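Side-chain contacts in probable exosome complex exonuclease 2 (Pyrococcus abyssi, PDB 2PO1), which probably helps shape the active site of its partner subunit Rrp41 in the archaeal RNA-degrading exosome without being catalytic itself: residues P95-E98 with E104-I107; I107-V112 with G150-A155; M128-G133 with P170-N175. One frame throughout, in Å; residues are numbered along the deposited sequence.

Contact 1 (P95-E98 with E104-I107)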
ATOM      1  N   PRO C  95     -16.130  -0.276 -17.438  1.00 23.46           N
ATOM      2  CA  PRO C  95     -15.778   1.028 -16.959  1.00 24.75           C
ATOM      3  C   PRO C  95     -15.958   1.179 -15.454  1.00 25.05           C
ATOM      4  O   PRO C  95     -15.394   2.124 -14.865  1.00 24.23           O
ATOM      5  CB  PRO C  95     -16.692   1.974 -17.755  1.00 26.83           C
ATOM      6  CG  PRO C  95     -17.773   1.168 -18.215  1.00 25.75           C
ATOM      7  CD  PRO C  95     -17.329  -0.255 -18.295  1.00 24.49           C
ATOM      8  N   THR C  96     -16.667   0.236 -14.831  1.00 23.60           N
ATOM      9  CA  THR C  96     -16.776   0.244 -13.381  1.00 25.95           C
ATOM     10  C   THR C  96     -15.554  -0.376 -12.678  1.00 24.91           C
ATOM     11  O   THR C  96     -15.511  -0.396 -11.443  1.00 25.06           O
ATOM     12  CB  THR C  96     -18.001  -0.512 -12.885  1.00 24.51           C
ATOM     13  OG1 THR C  96     -17.829  -1.917 -13.151  1.00 27.00           O
ATOM     14  CG2 THR C  96     -19.234   0.010 -13.595  1.00 27.21           C
ATOM     15  N   PHE C  97     -14.595  -0.884 -13.454  1.00 24.19           N
ATOM     16  CA  PHE C  97     -13.470  -1.635 -12.871  1.00 23.71           C
ATOM     17  C   PHE C  97     -12.322  -0.674 -12.886  1.00 27.08           C
ATOM     18  O   PHE C  97     -11.934  -0.204 -13.923  1.00 28.91           O
ATOM     19  CB  PHE C  97     -13.081  -2.877 -13.657  1.00 20.31           C
ATOM     20  CG  PHE C  97     -14.115  -3.991 -13.617  1.00 17.72           C
ATOM     21  CD1 PHE C  97     -13.991  -5.069 -14.442  1.00 17.89           C
ATOM     22  CD2 PHE C  97     -15.193  -3.928 -12.731  1.00 16.38           C
ATOM     23  CE1 PHE C  97     -14.949  -6.084 -14.434  1.00 16.04           C
ATOM     24  CE2 PHE C  97     -16.127  -4.897 -12.702  1.00 14.91           C
ATOM     25  CZ  PHE C  97     -16.011  -5.988 -13.536  1.00 15.78           C
ATOM     26  N   GLU C  98     -11.788  -0.359 -11.725  1.00 30.24           N
ATOM     27  CA  GLU C  98     -10.693   0.591 -11.689  1.00 33.88           C
ATOM     28  C   GLU C  98      -9.389  -0.126 -11.385  1.00 32.73           C
ATOM     29  O   GLU C  98      -9.387  -1.184 -10.753  1.00 30.53           O
ATOM     30  CB  GLU C  98     -10.972   1.682 -10.654  1.00 35.39           C
ATOM     31  CG  GLU C  98     -12.111   2.638 -11.062  1.00 38.80           C
ATOM     32  CD  GLU C  98     -12.372   3.759 -10.023  1.00 41.95           C
ATOM     33  OE1 GLU C  98     -11.914   3.653  -8.838  1.00 47.82           O
ATOM     34  OE2 GLU C  98     -13.040   4.762 -10.407  1.00 50.40           O
ATOM     35  N   GLU C 104     -14.114  -4.832  -3.024  1.00 16.97           N
ATOM     36  CA  GLU C 104     -15.007  -5.804  -2.381  1.00 17.44           C
ATOM     37  C   GLU C 104     -15.717  -6.700  -3.376  1.00 15.96           C
ATOM     38  O   GLU C 104     -16.064  -7.853  -3.074  1.00 15.49           O
ATOM     39  CB  GLU C 104     -16.020  -5.082  -1.523  1.00 18.30           C
ATOM     40  CG  GLU C 104     -16.980  -4.164  -2.318  1.00 19.49           C
ATOM     41  CD  GLU C 104     -18.080  -3.561  -1.456  1.00 24.11           C
ATOM     42  OE1 GLU C 104     -17.958  -3.568  -0.212  1.00 30.28           O
ATOM     43  OE2 GLU C 104     -19.089  -3.068  -2.018  1.00 34.15           O
ATOM     44  N   ARG C 105     -15.974  -6.216  -4.584  1.00 16.47           N
ATOM     45  CA  ARG C 105     -16.649  -7.104  -5.562  1.00 16.72           C
ATOM     46  C   ARG C 105     -15.740  -8.226  -5.934  1.00 15.70           C
ATOM     47  O   ARG C 105     -16.174  -9.349  -6.003  1.00 15.02           O
ATOM     48  CB  ARG C 105     -17.071  -6.376  -6.845  1.00 17.23           C
ATOM     49  CG  ARG C 105     -18.120  -5.306  -6.609  1.00 17.76           C
ATOM     50  CD  ARG C 105     -18.230  -4.303  -7.777  1.00 21.80           C
ATOM     51  NE  ARG C 105     -16.947  -3.654  -8.084  1.00 22.85           N
ATOM     52  CZ  ARG C 105     -16.717  -2.941  -9.173  1.00 27.60           C
ATOM     53  NH1 ARG C 105     -17.696  -2.755 -10.050  1.00 27.22           N
ATOM     54  NH2 ARG C 105     -15.513  -2.398  -9.385  1.00 25.82           N
ATOM     55  N   ALA C 106     -14.475  -7.928  -6.196  1.00 13.96           N
ATOM     56  CA  ALA C 106     -13.537  -8.936  -6.644  1.00 13.51           C
ATOM     57  C   ALA C 106     -13.301  -9.920  -5.497  1.00 13.14           C
ATOM     58  O   ALA C 106     -13.187 -11.122  -5.713  1.00 15.74           O
ATOM     59  CB  ALA C 106     -12.183  -8.275  -7.003  1.00 12.11           C
ATOM     60  N   ILE C 107     -13.198  -9.393  -4.287  1.00 12.73           N
ATOM     61  CA  ILE C 107     -12.937 -10.167  -3.130  1.00 13.26           C
ATOM     62  C   ILE C 107     -14.102 -11.102  -2.846  1.00 14.69           C
ATOM     63  O   ILE C 107     -13.868 -12.266  -2.539  1.00 13.95           O
ATOM     64  CB  ILE C 107     -12.653  -9.275  -1.931  1.00 14.38           C
ATOM     65  CG1 ILE C 107     -11.262  -8.677  -2.133  1.00 11.99           C
ATOM     66  CG2 ILE C 107     -12.700 -10.103  -0.701  1.00 13.49           C
ATOM     67  CD1 ILE C 107     -10.961  -7.450  -1.304  1.00 14.20           C
TER

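Contact 2 (I107-V112 with G150-A155). With nucleotides of chain A.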
ATOM      1  N   ILE C 107     -13.198  -9.393  -4.287  1.00 12.73           N
ATOM      2  CA  ILE C 107     -12.937 -10.167  -3.130  1.00 13.26           C
ATOM      3  C   ILE C 107     -14.102 -11.102  -2.846  1.00 14.69           C
ATOM      4  O   ILE C 107     -13.868 -12.266  -2.539  1.00 13.95           O
ATOM      5  CB  ILE C 107     -12.653  -9.275  -1.931  1.00 14.38           C
ATOM      6  CG1 ILE C 107     -11.262  -8.677  -2.133  1.00 11.99           C
ATOM      7  CG2 ILE C 107     -12.700 -10.103  -0.701  1.00 13.49           C
ATOM      8  CD1 ILE C 107     -10.961  -7.450  -1.304  1.00 14.20           C
ATOM      9  N   GLU C 108     -15.333 -10.635  -2.989  1.00 13.54           N
ATOM     10  CA  GLU C 108     -16.451 -11.520  -2.717  1.00 15.45           C
ATOM     11  C   GLU C 108     -16.555 -12.601  -3.790  1.00 15.55           C
ATOM     12  O   GLU C 108     -16.837 -13.750  -3.483  1.00 17.51           O
ATOM     13  CB  GLU C 108     -17.763 -10.715  -2.646  1.00 16.14           C
ATOM     14  CG  GLU C 108     -19.034 -11.601  -2.726  1.00 18.10           C
ATOM     15  CD  GLU C 108     -20.274 -10.731  -2.740  1.00 17.78           C
ATOM     16  OE1 GLU C 108     -21.052 -10.799  -1.786  1.00 20.25           O
ATOM     17  OE2 GLU C 108     -20.405  -9.895  -3.653  1.00 18.20           O
ATOM     18  N   LEU C 109     -16.327 -12.242  -5.052  1.00 14.81           N
ATOM     19  CA  LEU C 109     -16.326 -13.223  -6.146  1.00 13.48           C
ATOM     20  C   LEU C 109     -15.291 -14.271  -5.873  1.00 13.80           C
ATOM     21  O   LEU C 109     -15.577 -15.416  -5.927  1.00 13.38           O
ATOM     22  CB  LEU C 109     -15.960 -12.517  -7.462  1.00 13.07           C
ATOM     23  CG  LEU C 109     -17.112 -11.665  -8.029  1.00 12.29           C
ATOM     24  CD1 LEU C 109     -16.608 -10.750  -9.141  1.00 14.69           C
ATOM     25  CD2 LEU C 109     -18.254 -12.553  -8.552  1.00 14.54           C
ATOM     26  N   ALA C 110     -14.057 -13.865  -5.557  1.00 14.42           N
ATOM     27  CA  ALA C 110     -12.991 -14.854  -5.266  1.00 14.08           C
ATOM     28  C   ALA C 110     -13.355 -15.799  -4.145  1.00 14.06           C
ATOM     29  O   ALA C 110     -13.009 -16.964  -4.153  1.00 14.20           O
ATOM     30  CB  ALA C 110     -11.706 -14.137  -4.893  1.00 12.53           C
ATOM     31  N   ARG C 111     -13.897 -15.237  -3.085  1.00 12.87           N
ATOM     32  CA  ARG C 111     -14.103 -16.012  -1.899  1.00 13.24           C
ATOM     33  C   ARG C 111     -15.255 -16.959  -2.072  1.00 13.91           C
ATOM     34  O   ARG C 111     -15.183 -18.078  -1.662  1.00 16.38           O
ATOM     35  CB  ARG C 111     -14.265 -15.043  -0.714  1.00 11.05           C
ATOM     36  CG  ARG C 111     -12.979 -14.392  -0.436  1.00 13.17           C
ATOM     37  CD  ARG C 111     -13.054 -13.451   0.736  1.00 13.24           C
ATOM     38  NE  ARG C 111     -13.834 -14.015   1.857  1.00 15.52           N
ATOM     39  CZ  ARG C 111     -13.297 -14.715   2.851  1.00 18.61           C
ATOM     40  NH1 ARG C 111     -11.967 -14.988   2.891  1.00 17.20           N
ATOM     41  NH2 ARG C 111     -14.080 -15.130   3.827  1.00 21.31           N
ATOM     42  N   VAL C 112     -16.313 -16.531  -2.737  1.00 14.18           N
ATOM     43  CA  VAL C 112     -17.478 -17.379  -2.886  1.00 14.92           C
ATOM     44  C   VAL C 112     -17.119 -18.524  -3.822  1.00 14.75           C
ATOM     45  O   VAL C 112     -17.573 -19.621  -3.635  1.00 15.07           O
ATOM     46  CB  VAL C 112     -18.614 -16.606  -3.511  1.00 14.09           C
ATOM     47  CG1 VAL C 112     -19.715 -17.522  -3.974  1.00 16.78           C
ATOM     48  CG2 VAL C 112     -19.096 -15.531  -2.577  1.00 15.74           C
ATOM     49  N   GLY C 150     -22.371  -9.046 -16.884  1.00 17.94           N
ATOM     50  CA  GLY C 150     -23.290  -9.570 -15.896  1.00 17.00           C
ATOM     51  C   GLY C 150     -22.962 -10.984 -15.536  1.00 16.69           C
ATOM     52  O   GLY C 150     -22.410 -11.754 -16.338  1.00 16.74           O
ATOM     53  N   ASN C 151     -23.395 -11.382 -14.337  1.00 16.29           N
ATOM     54  CA  ASN C 151     -23.117 -12.708 -13.840  1.00 15.18           C
ATOM     55  C   ASN C 151     -21.655 -13.148 -13.823  1.00 15.25           C
ATOM     56  O   ASN C 151     -21.327 -14.229 -14.251  1.00 17.43           O
ATOM     57  CB  ASN C 151     -24.094 -13.760 -14.451  1.00 17.48           C
ATOM     58  CG  ASN C 151     -24.203 -14.977 -13.592  1.00 17.08           C
ATOM     59  OD1 ASN C 151     -23.764 -14.949 -12.440  1.00 17.14           O
ATOM     60  ND2 ASN C 151     -24.844 -16.054 -14.108  1.00 15.19           N
ATOM     61  N   LEU C 152     -20.749 -12.309 -13.262  1.00 16.01           N
ATOM     62  CA  LEU C 152     -19.406 -12.714 -13.083  1.00 14.93           C
ATOM     63  C   LEU C 152     -19.312 -13.953 -12.205  1.00 16.18           C
ATOM     64  O   LEU C 152     -18.498 -14.812 -12.435  1.00 17.17           O
ATOM     65  CB  LEU C 152     -18.607 -11.552 -12.437  1.00 15.31           C
ATOM     66  CG  LEU C 152     -18.542 -10.262 -13.245  1.00 14.29           C
ATOM     67  CD1 LEU C 152     -17.736  -9.205 -12.495  1.00 17.05           C
ATOM     68  CD2 LEU C 152     -17.953 -10.599 -14.629  1.00 16.20           C
ATOM     69  N   MET C 153     -20.117 -14.043 -11.149  1.00 16.56           N
ATOM     70  CA  MET C 153     -19.973 -15.127 -10.237  1.00 16.01           C
ATOM     71  C   MET C 153     -20.045 -16.472 -10.944  1.00 16.62           C
ATOM     72  O   MET C 153     -19.158 -17.318 -10.801  1.00 15.79           O
ATOM     73  CB  MET C 153     -21.051 -15.016  -9.170  1.00 17.56           C
ATOM     74  CG  MET C 153     -20.943 -16.139  -8.206  1.00 19.76           C
ATOM     75  SD  MET C 153     -19.730 -15.764  -6.995  1.00 22.16           S
ATOM     76  CE  MET C 153     -20.551 -14.442  -6.073  1.00 22.47           C
ATOM     77  N   ASP C 154     -21.051 -16.677 -11.769  1.00 16.67           N
ATOM     78  CA  ASP C 154     -21.177 -17.991 -12.390  1.00 19.26           C
ATOM     79  C   ASP C 154     -20.121 -18.165 -13.439  1.00 19.02           C
ATOM     80  O   ASP C 154     -19.539 -19.218 -13.586  1.00 18.53           O
ATOM     81  CB  ASP C 154     -22.534 -18.188 -13.027  1.00 19.10           C
ATOM     82  CG  ASP C 154     -23.661 -18.137 -12.030  1.00 22.47           C
ATOM     83  OD1 ASP C 154     -23.380 -17.830 -10.883  1.00 20.56           O
ATOM     84  OD2 ASP C 154     -24.851 -18.415 -12.389  1.00 17.63           O
ATOM     85  N   ALA C 155     -19.876 -17.119 -14.189  1.00 19.48           N
ATOM     86  CA  ALA C 155     -18.878 -17.214 -15.259  1.00 18.83           C
ATOM     87  C   ALA C 155     -17.533 -17.551 -14.626  1.00 17.88           C
ATOM     88  O   ALA C 155     -16.826 -18.387 -15.147  1.00 18.26           O
ATOM     89  CB  ALA C 155     -18.812 -15.916 -16.016  1.00 18.49           C
TER
ATOM     90  P     A A   8      -8.909 -15.660   2.017  0.90 42.32           P
ATOM     91  OP1   A A   8      -9.844 -15.017   1.036  0.90 40.05           O
ATOM     92  OP2   A A   8      -8.293 -14.783   3.059  0.90 40.89           O
ATOM     93  O5'   A A   8      -9.521 -16.980   2.725  0.90 47.50           O
ATOM     94  C5'   A A   8     -10.157 -18.073   2.000  0.90 48.13           C
ATOM     95  C4'   A A   8     -10.430 -19.307   2.857  0.90 50.66           C
ATOM     96  O4'   A A   8      -9.181 -19.957   3.169  0.90 55.48           O
ATOM     97  C3'   A A   8     -11.029 -19.148   4.252  0.90 50.22           C
ATOM     98  O3'   A A   8     -12.423 -18.876   4.275  0.90 45.90           O
ATOM     99  C2'   A A   8     -10.718 -20.509   4.863  0.90 57.82           C
ATOM    100  O2'   A A   8     -11.441 -21.598   4.295  0.90 61.33           O
ATOM    101  C1'   A A   8      -9.252 -20.546   4.448  0.90 60.32           C
ATOM    102  N9    A A   8      -8.320 -19.804   5.315  0.90 60.82           N
ATOM    103  C8    A A   8      -7.732 -18.575   5.084  0.90 57.51           C
ATOM    104  N7    A A   8      -6.916 -18.167   6.026  0.90 58.08           N
ATOM    105  C5    A A   8      -6.978 -19.207   6.939  0.90 62.41           C
ATOM    106  C6    A A   8      -6.337 -19.401   8.172  0.90 65.82           C
ATOM    107  N6    A A   8      -5.485 -18.493   8.657  0.90 66.37           N
ATOM    108  N1    A A   8      -6.601 -20.547   8.861  0.90 70.38           N
ATOM    109  C2    A A   8      -7.457 -21.451   8.342  0.90 70.97           C
ATOM    110  N3    A A   8      -8.115 -21.389   7.182  0.90 67.87           N
ATOM    111  C4    A A   8      -7.830 -20.230   6.529  0.90 64.17           C
ATOM    112  P     A A   9     -12.994 -17.798   5.303  0.90 41.47           P
ATOM    113  OP1   A A   9     -14.428 -17.715   4.942  0.90 40.93           O
ATOM    114  OP2   A A   9     -12.081 -16.607   5.370  0.90 33.87           O
ATOM    115  O5'   A A   9     -12.873 -18.523   6.719  0.90 46.71           O
ATOM    116  C5'   A A   9     -13.676 -19.684   6.994  0.90 52.14           C
ATOM    117  C4'   A A   9     -13.402 -20.106   8.416  0.90 57.39           C
ATOM    118  O4'   A A   9     -11.990 -20.385   8.496  0.90 59.28           O
ATOM    119  C3'   A A   9     -13.607 -19.007   9.446  0.90 55.02           C
ATOM    120  O3'   A A   9     -14.964 -18.935   9.843  0.90 57.01           O
ATOM    121  C2'   A A   9     -12.706 -19.452  10.581  0.90 60.03           C
ATOM    122  O2'   A A   9     -13.273 -20.492  11.362  0.90 66.38           O
ATOM    123  C1'   A A   9     -11.519 -19.947   9.765  0.90 62.25           C
ATOM    124  N9    A A   9     -10.472 -18.942   9.602  0.90 59.67           N
ATOM    125  C8    A A   9     -10.313 -18.030   8.584  0.90 55.52           C
ATOM    126  N7    A A   9      -9.259 -17.258   8.744  0.90 55.47           N
ATOM    127  C5    A A   9      -8.689 -17.705   9.934  0.90 59.20           C
ATOM    128  C6    A A   9      -7.546 -17.309  10.667  0.90 61.48           C
ATOM    129  N6    A A   9      -6.734 -16.318  10.285  0.90 60.12           N
ATOM    130  N1    A A   9      -7.267 -17.961  11.822  0.90 67.46           N
ATOM    131  C2    A A   9      -8.084 -18.954  12.221  0.90 70.59           C
ATOM    132  N3    A A   9      -9.186 -19.410  11.615  0.90 68.09           N
ATOM    133  C4    A A   9      -9.431 -18.739  10.476  0.90 62.02           C
TER

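Contact 3 (M128-G133 with P170-N175)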
ATOM      1  N   MET C 128      -2.521 -33.491  -2.653  1.00 29.82           N
ATOM      2  CA  MET C 128      -1.617 -32.490  -3.222  1.00 28.93           C
ATOM      3  C   MET C 128      -0.418 -32.323  -2.319  1.00 30.38           C
ATOM      4  O   MET C 128       0.334 -31.344  -2.417  1.00 30.55           O
ATOM      5  CB  MET C 128      -2.348 -31.151  -3.401  1.00 27.64           C
ATOM      6  CG  MET C 128      -3.159 -31.111  -4.642  1.00 21.84           C
ATOM      7  SD  MET C 128      -4.148 -29.636  -4.781  1.00 26.35           S
ATOM      8  CE  MET C 128      -3.137 -28.431  -3.957  1.00 19.03           C
ATOM      9  N   VAL C 129      -0.217 -33.322  -1.470  1.00 31.34           N
ATOM     10  CA  VAL C 129       0.895 -33.338  -0.541  1.00 33.04           C
ATOM     11  C   VAL C 129       2.050 -34.122  -1.135  1.00 34.41           C
ATOM     12  O   VAL C 129       1.845 -35.191  -1.701  1.00 35.40           O
ATOM     13  CB  VAL C 129       0.482 -33.963   0.800  1.00 33.79           C
ATOM     14  CG1 VAL C 129       1.672 -34.125   1.683  1.00 34.59           C
ATOM     15  CG2 VAL C 129      -0.540 -33.080   1.457  1.00 33.15           C
ATOM     16  N   ILE C 130       3.254 -33.575  -1.058  1.00 34.57           N
ATOM     17  CA  ILE C 130       4.428 -34.312  -1.524  1.00 36.86           C
ATOM     18  C   ILE C 130       5.223 -34.800  -0.330  1.00 38.90           C
ATOM     19  O   ILE C 130       5.552 -35.982  -0.228  1.00 41.15           O
ATOM     20  CB  ILE C 130       5.338 -33.465  -2.448  1.00 36.31           C
ATOM     21  CG1 ILE C 130       4.519 -32.822  -3.566  1.00 35.50           C
ATOM     22  CG2 ILE C 130       6.487 -34.296  -2.994  1.00 37.14           C
ATOM     23  CD1 ILE C 130       3.631 -33.787  -4.355  1.00 36.62           C
ATOM     24  N   VAL C 131       5.543 -33.896   0.581  1.00 38.22           N
ATOM     25  CA  VAL C 131       6.165 -34.294   1.836  1.00 40.29           C
ATOM     26  C   VAL C 131       5.287 -33.640   2.874  1.00 40.39           C
ATOM     27  O   VAL C 131       5.226 -32.412   2.928  1.00 39.52           O
ATOM     28  CB  VAL C 131       7.594 -33.764   1.941  1.00 40.36           C
ATOM     29  CG1 VAL C 131       8.236 -34.188   3.248  1.00 42.45           C
ATOM     30  CG2 VAL C 131       8.401 -34.237   0.747  1.00 40.86           C
ATOM     31  N   PRO C 132       4.528 -34.444   3.646  1.00 42.10           N
ATOM     32  CA  PRO C 132       3.653 -33.862   4.672  1.00 42.02           C
ATOM     33  C   PRO C 132       4.351 -32.811   5.528  1.00 42.24           C
ATOM     34  O   PRO C 132       5.462 -33.014   5.962  1.00 43.49           O
ATOM     35  CB  PRO C 132       3.233 -35.079   5.496  1.00 44.00           C
ATOM     36  CG  PRO C 132       3.180 -36.165   4.481  1.00 44.35           C
ATOM     37  CD  PRO C 132       4.381 -35.911   3.583  1.00 43.43           C
ATOM     38  N   GLY C 133       3.726 -31.654   5.681  1.00 41.02           N
ATOM     39  CA  GLY C 133       4.273 -30.620   6.536  1.00 40.77           C
ATOM     40  C   GLY C 133       5.391 -29.801   5.934  1.00 40.22           C
ATOM     41  O   GLY C 133       5.912 -28.916   6.604  1.00 41.52           O
ATOM     42  N   PRO C 170       3.006 -30.902 -13.373  1.00 31.76           N
ATOM     43  CA  PRO C 170       4.165 -31.804 -13.392  1.00 33.31           C
ATOM     44  C   PRO C 170       3.983 -32.900 -12.355  1.00 33.54           C
ATOM     45  O   PRO C 170       3.620 -32.597 -11.208  1.00 31.69           O
ATOM     46  CB  PRO C 170       5.336 -30.911 -12.978  1.00 33.03           C
ATOM     47  CG  PRO C 170       4.867 -29.497 -13.235  1.00 32.54           C
ATOM     48  CD  PRO C 170       3.382 -29.496 -13.111  1.00 30.46           C
ATOM     49  N   LYS C 171       4.172 -34.158 -12.773  1.00 34.66           N
ATOM     50  CA  LYS C 171       4.294 -35.256 -11.828  1.00 36.22           C
ATOM     51  C   LYS C 171       5.485 -34.939 -10.928  1.00 36.99           C
ATOM     52  O   LYS C 171       6.543 -34.497 -11.383  1.00 36.07           O
ATOM     53  CB  LYS C 171       4.564 -36.587 -12.527  1.00 37.36           C
ATOM     54  CG  LYS C 171       3.355 -37.223 -13.159  1.00 38.54           C
ATOM     55  CD  LYS C 171       3.402 -38.716 -13.030  1.00 42.12           C
ATOM     56  CE  LYS C 171       2.093 -39.410 -13.431  1.00 42.88           C
ATOM     57  NZ  LYS C 171       0.916 -39.094 -12.558  1.00 46.48           N
ATOM     58  N   VAL C 172       5.305 -35.179  -9.647  1.00 38.19           N
ATOM     59  CA  VAL C 172       6.330 -34.813  -8.693  1.00 40.76           C
ATOM     60  C   VAL C 172       6.628 -36.073  -7.896  1.00 43.01           C
ATOM     61  O   VAL C 172       5.722 -36.785  -7.487  1.00 43.54           O
ATOM     62  CB  VAL C 172       5.863 -33.607  -7.826  1.00 39.01           C
ATOM     63  CG1 VAL C 172       6.625 -33.512  -6.544  1.00 41.56           C
ATOM     64  CG2 VAL C 172       6.045 -32.331  -8.602  1.00 38.23           C
ATOM     65  N   ARG C 173       7.897 -36.379  -7.714  1.00 45.49           N
ATOM     66  CA  ARG C 173       8.218 -37.486  -6.831  1.00 47.74           C
ATOM     67  C   ARG C 173       9.232 -37.134  -5.785  1.00 48.21           C
ATOM     68  O   ARG C 173      10.268 -36.519  -6.072  1.00 47.96           O
ATOM     69  CB  ARG C 173       8.615 -38.752  -7.593  1.00 50.16           C
ATOM     70  CG  ARG C 173       9.300 -38.524  -8.925  1.00 53.18           C
ATOM     71  CD  ARG C 173       9.669 -39.872  -9.564  1.00 60.68           C
ATOM     72  NE  ARG C 173      10.919 -40.374  -9.025  1.00 65.27           N
ATOM     73  CZ  ARG C 173      12.114 -40.133  -9.563  1.00 70.05           C
ATOM     74  NH1 ARG C 173      12.195 -39.385 -10.670  1.00 68.12           N
ATOM     75  NH2 ARG C 173      13.227 -40.651  -8.999  1.00 70.88           N
ATOM     76  N   TYR C 174       8.876 -37.505  -4.543  1.00 48.75           N
ATOM     77  CA  TYR C 174       9.812 -37.459  -3.457  1.00 51.20           C
ATOM     78  C   TYR C 174      10.669 -38.681  -3.625  1.00 52.93           C
ATOM     79  O   TYR C 174      10.209 -39.808  -3.449  1.00 54.50           O
ATOM     80  CB  TYR C 174       9.119 -37.506  -2.082  1.00 51.13           C
ATOM     81  CG  TYR C 174      10.111 -37.512  -0.922  1.00 53.65           C
ATOM     82  CD1 TYR C 174      10.179 -38.586  -0.041  1.00 56.48           C
ATOM     83  CD2 TYR C 174      10.994 -36.442  -0.731  1.00 53.07           C
ATOM     84  CE1 TYR C 174      11.095 -38.594   1.018  1.00 58.25           C
ATOM     85  CE2 TYR C 174      11.893 -36.430   0.312  1.00 53.62           C
ATOM     86  CZ  TYR C 174      11.936 -37.500   1.185  1.00 57.36           C
ATOM     87  OH  TYR C 174      12.842 -37.487   2.214  1.00 61.57           O
ATOM     88  N   ASN C 175      11.909 -38.425  -4.019  1.00 54.95           N
ATOM     89  CA  ASN C 175      12.990 -39.391  -3.995  1.00 57.00           C
ATOM     90  C   ASN C 175      13.383 -39.750  -2.551  1.00 59.62           C
ATOM     91  O   ASN C 175      13.979 -38.943  -1.825  1.00 59.92           O
ATOM     92  CB  ASN C 175      14.198 -38.842  -4.777  1.00 57.31           C
ATOM     93  CG  ASN C 175      15.345 -39.858  -4.869  1.00 58.41           C
ATOM     94  OD1 ASN C 175      15.692 -40.487  -3.881  1.00 59.36           O
ATOM     95  ND2 ASN C 175      15.923 -40.021  -6.057  1.00 58.35           N
TER

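Contact 1 (P95-E98 with E104-I107)
Arg105 reaches back from the first turn of helix 104-118 to the loop at Thr96 and Phe97, at the point where a beta-alpha-beta crossover of the RNase PH fold leaves strand 82-89 and enters its helix. Its guanidinium group meets Thr96 with two nitrogens and Phe97 with one face. The turn about CG-CD of the arginine (chi3 -56°) brings NH1 and NH2 round to the loop. NH2 gives a hydrogen bond to the carbonyl oxygen of Thr96, 2.9 Å from NH2 to O and fairly straight at 158°. This oxygen lies close to the guanidinium plane, but the donor comes from above the carbonyl plane. The side chains of Thr96 and Arg105 meet at about a right angle, and NH1 adds a weak bond to Thr96 OG1 at 3.2 Å; OG1 also bonds to Ser94. The Phe97 ring stands nearly upright against the guanidinium, with 78° between their planes: CE2 sits over one guanidinium face, and CD2 is 3.7 Å from NH2. NH1 lies at the edge of the ring, in its plane; this is packing beside the polar pair. The ring also meets that of His148, the two planes nearly parallel. Asp103, just ahead of the helix, takes a salt bridge from Arg105 NE and also accepts from Ala106 N, so the arginine is gripped at NE as well as at its two terminal nitrogens. Bound RNA passes close by, with an adenine packed on Glu98. Along the CD2-CE2 bond of Phe97, CE2 comes within 3.8 Å of Arg105 NH1.

Contact 2 (I107-V112 with G150-A155)
Leu109 pushes its two methyls against the start of helix 152-166, one to each of two consecutive residues. CD1 meets Leu152 CD1 at 3.9 Å, while CD2 lies against the backbone of Met153, 3.5 Å from its CA. Val112, a turn further on, brings CG1 to within 3.5 Å of Met153 SD. The methionine reaches it because its chain turns about CB-CG and again about CG-SD (chi2 83°, chi3 70°), which also turns CE toward both Val112 and Leu109. All these contacts are apolar and buried, joining two helices of the RNase PH domain that flank the same mixed sheet; Leu109 and Leu152 both also rest on Leu89 of strand 82-89. Among the polar bonds, Asn151 is the N-cap of the second helix: OD1 accepts from Asp154 N at 3.3 Å, and ND2 gives a straight bond (168°) to Asp154 OD2. The ionic group is Arg111, which grips RNA: NH1 bonds A8 OP1 of chain A weakly at 2.8 Å and A9 OP2 of chain A at 3.0 Å, while NH2 makes two weak bonds to the A9 phosphate. A leucine in its place would probably leave both phosphates without this partner, and an acidic side chain of a neighbouring protein subunit without its salt bridge to NE.

Contact 3 (M128-G133 with P170-N175)
Ile130 sends its side chain from the corner of the loop straight at strand 168-174, and nearly all of it ends up around one methyl, Val172 CG1. Its CB points toward the strand and divides there. With CG1 beside the backbone N (chi1 -51°), CG2 is the branch anti to it; it comes within 3.6 Å of Val172 CG1 and also looks along the strand to Tyr174 CB, a looser 4.3 Å away. The longer branch passes the same methyl: CG1 lies 3.7 Å from Val172 CG1, and the terminal CD1 is again 3.7 Å from it, with Val172 CB a little farther from CD1. The two side chains meet at about a right angle, one valine methyl facing three isoleucine carbons. Next along the loop, Val131 adds CG2, which rests obliquely on the Tyr174 ring, 3.7 Å from CD2. No hydrogen bond crosses between the two segments, and the contact lies at the protein surface, where Leu70 of strand 60-71 and Val181 also pack on both Ile130 and Val172. Ile130 and Val131 both face Ile135, at the start of strand 135-147, which makes this corner of the chain a classic beta bulge.

In the fold
From the N terminus, the chain leaves strand 82-89 and contact 1 closes a short loop onto the start of helix 104-118. Contact 2 opens on that same helix, the two ranges overlapping at Ile107, and closes after strand 135-147, at the start of helix 152-166. The two follow one another and touch, Phe97 CZ lying 3.8 Å from Leu152 CD1. Contact 3 opens inside the loop of contact 2, ahead of strand 135-147, and closes beyond it on strand 168-174, so these two cross. Contact 3 stands apart in space, its centre about 32 Å from that of contact 2, and joins the mixed-sheet region to the small sheet containing 168-174.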